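Side-chain contact in siderophore periplasmic binding protein (Thermobifida fusca, PDB 5DH0), which probably binds iron-loaded siderophore, most likely fuscachelin, outside the cell membrane and hands it on for import: residues A[209-214]-A[300-305]. Numbering follows the deposited sequence.
Sequences EILHTL and DQIEEV
Segments 209-214 and 300-305, both helical for most of their length, come nearest at Leu-211 and Ile-302, CA to CA 8.1 Å. No hydrogen bond crosses that gap, which side chains alone fill. Ile-302 supplies more than half of the buried surface, and its beta carbon points at the other helix. Chi1 (-62°) sets CG1 anti to the carbonyl carbon, and an extended chi2 (168°) carries CD1 out to 3.7 Å from CD2 of Leu-211, while the same methyl lies 4.2 Å from CG2 of Ile-210. The shorter branch, CG2, packs 3.8 Å from CD2 of Leu-214 and lies close to Leu-211 as well. Leu-211 and Ile-302 meet at a slant, whereas Leu-214 and Ile-302 run past one another in opposite directions. Leucine suits Leu-211 and Leu-214 because its forked end reaches across a gap that the backbones leave open; beta-branched isoleucine offers two methyls to them. Cutting Ile-302 back to an alanine would probably deprive Leu-211 and Leu-214 of this contact and open a gap between the segments. Away from the contact, OG1 of Thr-213 lies 2.8 Å from O of Glu-209, above the carbonyl plane, giving the hydroxyl a partner within its own helix; the same oxygen takes the Thr-213 N-H from the opposite face. Leu-214 also touches Ile-175 of helix 158-178, and Ile-210 touches Leu-299, extending the apolar cluster. The arrangement is a helix-helix contact in the C-terminal lobe of a bacterial solute-binding protein 8 family member, where the chain's last long helix packs against a helix of the same lobe.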
loop_
_atom_site.group_PDB
_atom_site.type_symbol
_atom_site.label_atom_id
_atom_site.label_comp_id
_atom_site.label_asym_id
_atom_site.label_seq_id
_atom_site.Cartn_x
_atom_site.Cartn_y
_atom_site.Cartn_z
ATOM N N GLU A 209 -6.299 -14.599 -3.530
ATOM C CA GLU A 209 -7.320 -14.840 -2.542
ATOM C C GLU A 209 -6.747 -15.619 -1.355
ATOM O O GLU A 209 -7.129 -15.370 -0.214
ATOM C CB GLU A 209 -8.502 -15.582 -3.159
ATOM C CG GLU A 209 -9.762 -15.471 -2.327
ATOM C CD GLU A 209 -9.979 -16.678 -1.406
ATOM O OE1 GLU A 209 -9.117 -17.588 -1.411
ATOM O OE2 GLU A 209 -11.013 -16.714 -0.679
ATOM N N ILE A 210 -5.810 -16.529 -1.617
ATOM C CA ILE A 210 -5.183 -17.277 -0.530
ATOM C C ILE A 210 -4.273 -16.395 0.306
ATOM O O ILE A 210 -4.289 -16.474 1.535
ATOM C CB ILE A 210 -4.405 -18.490 -1.053
ATOM C CG1 ILE A 210 -5.403 -19.549 -1.503
ATOM C CG2 ILE A 210 -3.556 -19.089 0.055
ATOM C CD1 ILE A 210 -4.823 -20.548 -2.425
ATOM N N LEU A 211 -3.504 -15.532 -0.346
ATOM C CA LEU A 211 -2.720 -14.546 0.387
ATOM C C LEU A 211 -3.644 -13.670 1.230
ATOM O O LEU A 211 -3.342 -13.378 2.388
ATOM C CB LEU A 211 -1.894 -13.683 -0.564
ATOM C CG LEU A 211 -0.602 -14.327 -1.062
ATOM C CD1 LEU A 211 -0.167 -13.683 -2.367
ATOM C CD2 LEU A 211 0.481 -14.180 -0.005
ATOM N N HIS A 212 -4.769 -13.260 0.652
ATOM C CA HIS A 212 -5.724 -12.432 1.374
ATOM C C HIS A 212 -6.318 -13.205 2.571
ATOM O O HIS A 212 -6.342 -12.704 3.689
ATOM C CB HIS A 212 -6.824 -11.951 0.434
ATOM C CG HIS A 212 -7.802 -11.011 1.070
ATOM N ND1 HIS A 212 -7.445 -9.757 1.530
ATOM C CD2 HIS A 212 -9.131 -11.136 1.313
ATOM C CE1 HIS A 212 -8.510 -9.155 2.031
ATOM N NE2 HIS A 212 -9.545 -9.971 1.916
ATOM N N THR A 213 -6.768 -14.431 2.333
ATOM C CA THR A 213 -7.337 -15.272 3.381
ATOM C C THR A 213 -6.361 -15.466 4.556
ATOM O O THR A 213 -6.755 -15.588 5.699
ATOM C CB THR A 213 -7.738 -16.627 2.790
ATOM O OG1 THR A 213 -8.739 -16.415 1.788
ATOM C CG2 THR A 213 -8.278 -17.566 3.849
ATOM N N LEU A 214 -5.078 -15.453 4.248
ATOM C CA LEU A 214 -4.034 -15.624 5.226
ATOM C C LEU A 214 -3.800 -14.331 6.007
ATOM O O LEU A 214 -3.138 -14.324 7.046
ATOM C CB LEU A 214 -2.764 -16.053 4.512
ATOM C CG LEU A 214 -1.548 -16.584 5.236
ATOM C CD1 LEU A 214 -1.896 -17.906 5.910
ATOM C CD2 LEU A 214 -0.446 -16.776 4.212
ATOM N N ASP A 300 2.079 -23.837 1.539
ATOM C CA ASP A 300 3.425 -24.328 1.814
ATOM C C ASP A 300 4.492 -23.465 1.134
ATOM O O ASP A 300 5.588 -23.299 1.664
ATOM C CB ASP A 300 3.569 -25.799 1.390
ATOM N N GLN A 301 4.167 -22.897 -0.025
ATOM C CA GLN A 301 5.122 -22.070 -0.748
ATOM C C GLN A 301 5.218 -20.673 -0.143
ATOM O O GLN A 301 6.291 -20.078 -0.103
ATOM C CB GLN A 301 4.748 -21.979 -2.233
ATOM C CG GLN A 301 4.930 -23.259 -3.047
ATOM C CD GLN A 301 4.379 -23.111 -4.463
ATOM O OE1 GLN A 301 5.075 -22.661 -5.370
ATOM N NE2 GLN A 301 3.128 -23.487 -4.651
ATOM N N ILE A 302 4.094 -20.144 0.321
ATOM C CA ILE A 302 4.098 -18.864 1.010
ATOM C C ILE A 302 4.848 -18.941 2.357
ATOM O O ILE A 302 5.656 -18.059 2.664
ATOM C CB ILE A 302 2.650 -18.342 1.220
ATOM C CG1 ILE A 302 1.984 -18.123 -0.142
ATOM C CG2 ILE A 302 2.653 -17.020 1.982
ATOM C CD1 ILE A 302 0.500 -17.894 -0.082
ATOM N N GLU A 303 4.612 -19.986 3.151
ATOM C CA GLU A 303 5.365 -20.145 4.410
ATOM C C GLU A 303 6.873 -20.225 4.141
ATOM O O GLU A 303 7.663 -19.563 4.808
ATOM C CB GLU A 303 4.899 -21.385 5.204
ATOM N N GLU A 304 7.265 -21.015 3.149
ATOM C CA GLU A 304 8.670 -21.103 2.763
ATOM C C GLU A 304 9.298 -19.728 2.468
ATOM O O GLU A 304 10.443 -19.469 2.850
ATOM C CB GLU A 304 8.815 -22.025 1.553
ATOM C CG GLU A 304 10.254 -22.385 1.184
ATOM C CD GLU A 304 10.888 -23.414 2.131
ATOM O OE1 GLU A 304 10.290 -23.756 3.182
ATOM O OE2 GLU A 304 11.995 -23.899 1.807
ATOM N N VAL A 305 8.553 -18.837 1.816
ATOM C CA VAL A 305 9.052 -17.487 1.570
ATOM C C VAL A 305 9.175 -16.683 2.860
ATOM O O VAL A 305 10.182 -16.004 3.090
ATOM C CB VAL A 305 8.149 -16.715 0.589
ATOM C CG1 VAL A 305 8.439 -15.214 0.643
ATOM C CG2 VAL A 305 8.355 -17.235 -0.818
#